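Local coordinates for protein angiotensin-converting enzyme (Anopheles gambiae, PDB 6S1Y) that is a zinc metallopeptidase of the angiotensin-converting enzyme family, probably trimming dipeptides from the C-terminal ends of peptide substrates, at residues Leu305-Lys317 against Ala335-Val347. Numbering follows the deposited sequence.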
loop_
_atom_site.group_PDB
_atom_site.type_symbol
_atom_site.label_atom_id
_atom_site.label_comp_id
_atom_site.label_asym_id
_atom_site.label_seq_id
_atom_site.Cartn_x
_atom_site.Cartn_y
_atom_site.Cartn_z
ATOM N N LEU A 305 -1.935 -12.126 -18.843
ATOM C CA LEU A 305 -0.527 -11.958 -18.474
ATOM C C LEU A 305 0.362 -12.522 -19.579
ATOM O O LEU A 305 0.158 -13.659 -20.000
ATOM C CB LEU A 305 -0.216 -12.660 -17.143
ATOM C CG LEU A 305 -0.824 -12.038 -15.880
ATOM C CD1 LEU A 305 -0.598 -12.923 -14.672
ATOM C CD2 LEU A 305 -0.241 -10.654 -15.622
ATOM N N PRO A 306 1.365 -11.781 -20.046
ATOM C CA PRO A 306 2.302 -12.338 -21.036
ATOM C C PRO A 306 3.171 -13.425 -20.440
ATOM O O PRO A 306 3.343 -13.541 -19.219
ATOM C CB PRO A 306 3.150 -11.130 -21.447
ATOM C CG PRO A 306 3.125 -10.214 -20.191
ATOM C CD PRO A 306 1.743 -10.416 -19.606
ATOM N N GLN A 307 3.754 -14.223 -21.342
ATOM C CA GLN A 307 4.606 -15.332 -20.914
ATOM C C GLN A 307 5.857 -14.830 -20.202
ATOM O O GLN A 307 6.360 -15.488 -19.290
ATOM C CB GLN A 307 4.979 -16.205 -22.129
ATOM C CG GLN A 307 5.810 -17.425 -21.786
ATOM C CD GLN A 307 5.031 -18.434 -20.976
ATOM O OE1 GLN A 307 3.818 -18.614 -21.177
ATOM N NE2 GLN A 307 5.710 -19.089 -20.030
ATOM N N THR A 308 6.398 -13.688 -20.627
ATOM C CA THR A 308 7.527 -13.096 -19.904
ATOM C C THR A 308 7.227 -12.993 -18.401
ATOM O O THR A 308 8.093 -13.275 -17.556
ATOM C CB THR A 308 7.849 -11.718 -20.483
ATOM O OG1 THR A 308 8.235 -11.856 -21.857
ATOM C CG2 THR A 308 8.986 -11.063 -19.732
ATOM N N PHE A 309 5.991 -12.638 -18.047
ATOM C CA PHE A 309 5.630 -12.549 -16.639
ATOM C C PHE A 309 5.863 -13.871 -15.914
ATOM O O PHE A 309 6.415 -13.890 -14.804
ATOM C CB PHE A 309 4.167 -12.132 -16.475
ATOM C CG PHE A 309 3.687 -12.252 -15.072
ATOM C CD1 PHE A 309 3.200 -13.461 -14.595
ATOM C CD2 PHE A 309 3.771 -11.172 -14.204
ATOM C CE1 PHE A 309 2.784 -13.584 -13.279
ATOM C CE2 PHE A 309 3.347 -11.287 -12.888
ATOM C CZ PHE A 309 2.859 -12.489 -12.421
ATOM N N TRP A 310 5.399 -14.989 -16.503
ATOM C CA TRP A 310 5.559 -16.292 -15.867
ATOM C C TRP A 310 7.016 -16.751 -15.857
ATOM O O TRP A 310 7.433 -17.455 -14.929
ATOM C CB TRP A 310 4.688 -17.346 -16.564
ATOM C CG TRP A 310 3.220 -17.058 -16.485
ATOM C CD1 TRP A 310 2.420 -16.584 -17.483
ATOM C CD2 TRP A 310 2.386 -17.203 -15.334
ATOM N NE1 TRP A 310 1.132 -16.438 -17.029
ATOM C CE2 TRP A 310 1.087 -16.801 -15.706
ATOM C CE3 TRP A 310 2.613 -17.623 -14.015
ATOM C CZ2 TRP A 310 0.018 -16.812 -14.806
ATOM C CZ3 TRP A 310 1.559 -17.647 -13.140
ATOM C CH2 TRP A 310 0.270 -17.245 -13.534
ATOM N N ASP A 311 7.800 -16.381 -16.881
ATOM C CA ASP A 311 9.176 -16.871 -16.965
ATOM C C ASP A 311 10.049 -16.236 -15.893
ATOM O O ASP A 311 10.827 -16.918 -15.229
ATOM C CB ASP A 311 9.799 -16.563 -18.328
ATOM C CG ASP A 311 9.162 -17.328 -19.468
ATOM O OD1 ASP A 311 8.619 -18.447 -19.240
ATOM O OD2 ASP A 311 9.222 -16.786 -20.604
ATOM N N LYS A 312 9.929 -14.913 -15.727
ATOM C CA LYS A 312 10.877 -14.117 -14.963
ATOM C C LYS A 312 10.362 -13.671 -13.598
ATOM O O LYS A 312 11.143 -13.136 -12.811
ATOM C CB LYS A 312 11.283 -12.883 -15.794
ATOM C CG LYS A 312 11.953 -13.241 -17.125
ATOM C CD LYS A 312 12.240 -12.003 -17.968
ATOM C CE LYS A 312 12.975 -12.366 -19.263
ATOM N NZ LYS A 312 13.082 -11.211 -20.218
ATOM N N SER A 313 9.087 -13.889 -13.281
ATOM C CA SER A 313 8.568 -13.524 -11.972
ATOM C C SER A 313 9.055 -14.477 -10.892
ATOM O O SER A 313 9.396 -15.630 -11.149
ATOM C CB SER A 313 7.042 -13.500 -11.968
ATOM O OG SER A 313 6.554 -12.342 -12.643
ATOM N N ILE A 314 9.115 -13.955 -9.668
ATOM C CA ILE A 314 9.430 -14.725 -8.467
ATOM C C ILE A 314 8.155 -14.760 -7.626
ATOM O O ILE A 314 7.776 -13.741 -7.028
ATOM C CB ILE A 314 10.593 -14.087 -7.693
ATOM C CG1 ILE A 314 11.860 -14.011 -8.554
ATOM C CG2 ILE A 314 10.857 -14.849 -6.419
ATOM C CD1 ILE A 314 13.023 -13.283 -7.855
ATOM N N LEU A 315 7.507 -15.924 -7.545
ATOM C CA LEU A 315 6.196 -16.056 -6.916
ATOM C C LEU A 315 6.195 -16.914 -5.664
ATOM O O LEU A 315 5.128 -17.117 -5.082
ATOM C CB LEU A 315 5.184 -16.658 -7.903
ATOM C CG LEU A 315 5.191 -16.094 -9.319
ATOM C CD1 LEU A 315 4.134 -16.784 -10.173
ATOM C CD2 LEU A 315 4.940 -14.609 -9.312
ATOM N N GLU A 316 7.337 -17.458 -5.263
ATOM C CA GLU A 316 7.504 -18.130 -3.982
ATOM C C GLU A 316 8.815 -17.619 -3.405
ATOM O O GLU A 316 9.665 -17.107 -4.143
ATOM C CB GLU A 316 7.600 -19.657 -4.072
ATOM C CG GLU A 316 6.407 -20.381 -4.663
ATOM C CD GLU A 316 6.298 -21.846 -4.201
ATOM O OE1 GLU A 316 7.271 -22.391 -3.623
ATOM O OE2 GLU A 316 5.219 -22.439 -4.409
ATOM N N LYS A 317 9.000 -17.787 -2.096
ATOM C CA LYS A 317 10.300 -17.497 -1.495
ATOM C C LYS A 317 11.318 -18.521 -1.989
ATOM O O LYS A 317 11.097 -19.726 -1.830
ATOM C CB LYS A 317 10.236 -17.534 0.031
ATOM C CG LYS A 317 11.446 -16.889 0.709
ATOM C CD LYS A 317 11.339 -16.998 2.235
ATOM C CE LYS A 317 12.558 -16.435 2.953
ATOM N NZ LYS A 317 12.496 -16.714 4.424
ATOM N N ALA A 335 9.644 -1.873 -21.351
ATOM C CA ALA A 335 9.833 -2.443 -22.680
ATOM C C ALA A 335 8.440 -2.798 -23.187
ATOM O O ALA A 335 7.517 -1.988 -23.066
ATOM C CB ALA A 335 10.758 -3.653 -22.640
ATOM N N ILE A 336 8.255 -4.001 -23.719
ATOM C CA ILE A 336 6.921 -4.483 -24.072
ATOM C C ILE A 336 6.724 -5.844 -23.420
ATOM O O ILE A 336 7.522 -6.764 -23.638
ATOM C CB ILE A 336 6.706 -4.576 -25.591
ATOM C CG1 ILE A 336 6.746 -3.192 -26.242
ATOM C CG2 ILE A 336 5.362 -5.205 -25.882
ATOM C CD1 ILE A 336 5.662 -2.228 -25.712
ATOM N N ASP A 337 5.679 -5.960 -22.604
ATOM C CA ASP A 337 5.286 -7.203 -21.953
ATOM C C ASP A 337 6.317 -7.721 -20.969
ATOM O O ASP A 337 6.179 -8.844 -20.478
ATOM C CB ASP A 337 4.969 -8.292 -22.991
ATOM C CG ASP A 337 3.701 -7.981 -23.773
ATOM O OD1 ASP A 337 3.125 -6.895 -23.523
ATOM O OD2 ASP A 337 3.278 -8.810 -24.616
ATOM N N ASP A 338 7.350 -6.949 -20.637
ATOM C CA ASP A 338 8.267 -7.391 -19.584
ATOM C C ASP A 338 7.771 -6.761 -18.285
ATOM O O ASP A 338 8.069 -5.594 -17.975
ATOM C CB ASP A 338 9.713 -7.043 -19.889
ATOM C CG ASP A 338 10.678 -7.640 -18.861
ATOM O OD1 ASP A 338 10.216 -8.351 -17.931
ATOM O OD2 ASP A 338 11.904 -7.378 -18.978
ATOM N N VAL A 339 6.989 -7.543 -17.547
ATOM C CA VAL A 339 6.359 -7.126 -16.304
ATOM C C VAL A 339 6.477 -8.287 -15.333
ATOM O O VAL A 339 6.319 -9.452 -15.728
ATOM C CB VAL A 339 4.883 -6.713 -16.524
ATOM C CG1 VAL A 339 4.808 -5.439 -17.375
ATOM C CG2 VAL A 339 4.088 -7.837 -17.173
ATOM N N ARG A 340 6.772 -7.981 -14.066
ATOM C CA ARG A 340 7.101 -9.050 -13.138
ATOM C C ARG A 340 6.636 -8.732 -11.724
ATOM O O ARG A 340 6.640 -7.580 -11.285
ATOM C CB ARG A 340 8.613 -9.327 -13.099
ATOM C CG ARG A 340 9.279 -9.348 -14.447
ATOM C CD ARG A 340 10.757 -9.685 -14.337
ATOM N NE ARG A 340 11.498 -9.173 -15.488
ATOM C CZ ARG A 340 12.817 -9.234 -15.620
ATOM N NH1 ARG A 340 13.549 -9.799 -14.677
ATOM N NH2 ARG A 340 13.397 -8.718 -16.694
ATOM N N ILE A 341 6.292 -9.794 -11.004
ATOM C CA ILE A 341 5.973 -9.726 -9.591
ATOM C C ILE A 341 7.029 -10.503 -8.832
ATOM O O ILE A 341 7.448 -11.588 -9.259
ATOM C CB ILE A 341 4.554 -10.272 -9.307
ATOM C CG1 ILE A 341 3.521 -9.243 -9.766
ATOM C CG2 ILE A 341 4.400 -10.645 -7.832
ATOM C CD1 ILE A 341 2.058 -9.715 -9.703
ATOM N N LYS A 342 7.450 -9.953 -7.701
ATOM C CA LYS A 342 8.313 -10.640 -6.752
ATOM C C LYS A 342 7.522 -10.708 -5.451
ATOM O O LYS A 342 7.286 -9.679 -4.802
ATOM C CB LYS A 342 9.643 -9.906 -6.585
ATOM C CG LYS A 342 10.575 -10.530 -5.567
ATOM C CD LYS A 342 12.019 -10.027 -5.750
ATOM C CE LYS A 342 12.118 -8.500 -5.719
ATOM N NZ LYS A 342 11.967 -7.943 -4.352
ATOM N N GLN A 343 7.086 -11.906 -5.088
ATOM C CA GLN A 343 6.238 -12.099 -3.926
ATOM C C GLN A 343 6.593 -13.417 -3.266
ATOM O O GLN A 343 6.673 -14.454 -3.938
ATOM C CB GLN A 343 4.752 -12.087 -4.311
ATOM C CG GLN A 343 3.814 -12.143 -3.105
ATOM C CD GLN A 343 2.360 -11.895 -3.470
ATOM O OE1 GLN A 343 2.048 -11.309 -4.505
ATOM N NE2 GLN A 343 1.454 -12.343 -2.602
ATOM N N CYS A 344 6.800 -13.374 -1.954
ATOM C CA CYS A 344 7.067 -14.590 -1.186
ATOM C C CYS A 344 5.730 -15.176 -0.729
ATOM O O CYS A 344 5.423 -15.327 0.448
ATOM C CB CYS A 344 8.038 -14.298 -0.049
ATOM S SG CYS A 344 9.656 -13.663 -0.696
ATOM N N THR A 345 4.950 -15.544 -1.745
ATOM C CA THR A 345 3.576 -15.995 -1.585
ATOM C C THR A 345 3.429 -17.189 -0.655
ATOM O O THR A 345 4.186 -18.161 -0.721
ATOM C CB THR A 345 3.007 -16.364 -2.960
ATOM O OG1 THR A 345 3.353 -15.345 -3.909
ATOM C CG2 THR A 345 1.484 -16.488 -2.902
ATOM N N ARG A 346 2.399 -17.128 0.184
ATOM C CA ARG A 346 1.957 -18.236 1.020
ATOM C C ARG A 346 0.487 -18.510 0.727
ATOM O O ARG A 346 -0.216 -17.676 0.164
ATOM C CB ARG A 346 2.170 -17.921 2.497
ATOM C CG ARG A 346 3.642 -17.624 2.817
ATOM C CD ARG A 346 4.423 -18.910 2.961
ATOM N NE ARG A 346 4.123 -19.530 4.248
ATOM C CZ ARG A 346 4.616 -20.694 4.664
ATOM N NH1 ARG A 346 5.431 -21.386 3.886
ATOM N NH2 ARG A 346 4.272 -21.168 5.855
ATOM N N VAL A 347 0.030 -19.707 1.075
ATOM C CA VAL A 347 -1.303 -20.164 0.682
ATOM C C VAL A 347 -2.240 -19.813 1.836
ATOM O O VAL A 347 -2.437 -20.601 2.772
ATOM C CB VAL A 347 -1.328 -21.658 0.351
ATOM C CG1 VAL A 347 -2.751 -22.103 0.046
ATOM C CG2 VAL A 347 -0.436 -21.977 -0.855
HETATM O O HOH W 1 6.836 -18.561 -0.328
#
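Helix 307-312 and the extended tail that follows it lie along strand 339-342, the tail joining the strand by a single parallel bridge between Ile314 and Lys342. Strand 339-342 pairs antiparallel with strand 329-332, which begins at the ligand-pocket residue Ser329, so the tail adds to the other edge of that hairpin. Ile314 N donates to Ile341 O (2.9 Å), and Ile314 O accepts from Gln343 N nearly head-on at 2.8 Å. One step earlier a side chain stands in for the backbone: Ser313 OG, just past the helix, accepts a straight bond from Ile341 N (3.0 Å, 166°) and gives its own proton to Phe309 O. Farther on, Thr345 OG1 donates to Leu315 O from above the carbonyl plane, and a water links Lys317 N to Thr345 O.

On the apolar side, Phe309 swings CG anti to its backbone N (chi1 170°), bringing the ring edge to Ile341 CG1, 3.7 Å from CE2. Ile341 also packs on Ile362 of helix 349-368, the helix carrying the zinc ligands His357 and His361. At the helix end, Lys312 lays CD over the guanidinium face of Arg340, whose NE and NH2 grip the two oxygens of Asp338 side-on. That in-plane carboxylate probably offsets Arg340's charge, easing the approach of the lysine, while Ser313's hydroxyl, fixed as both donor and acceptor, ties the helix end to the strand.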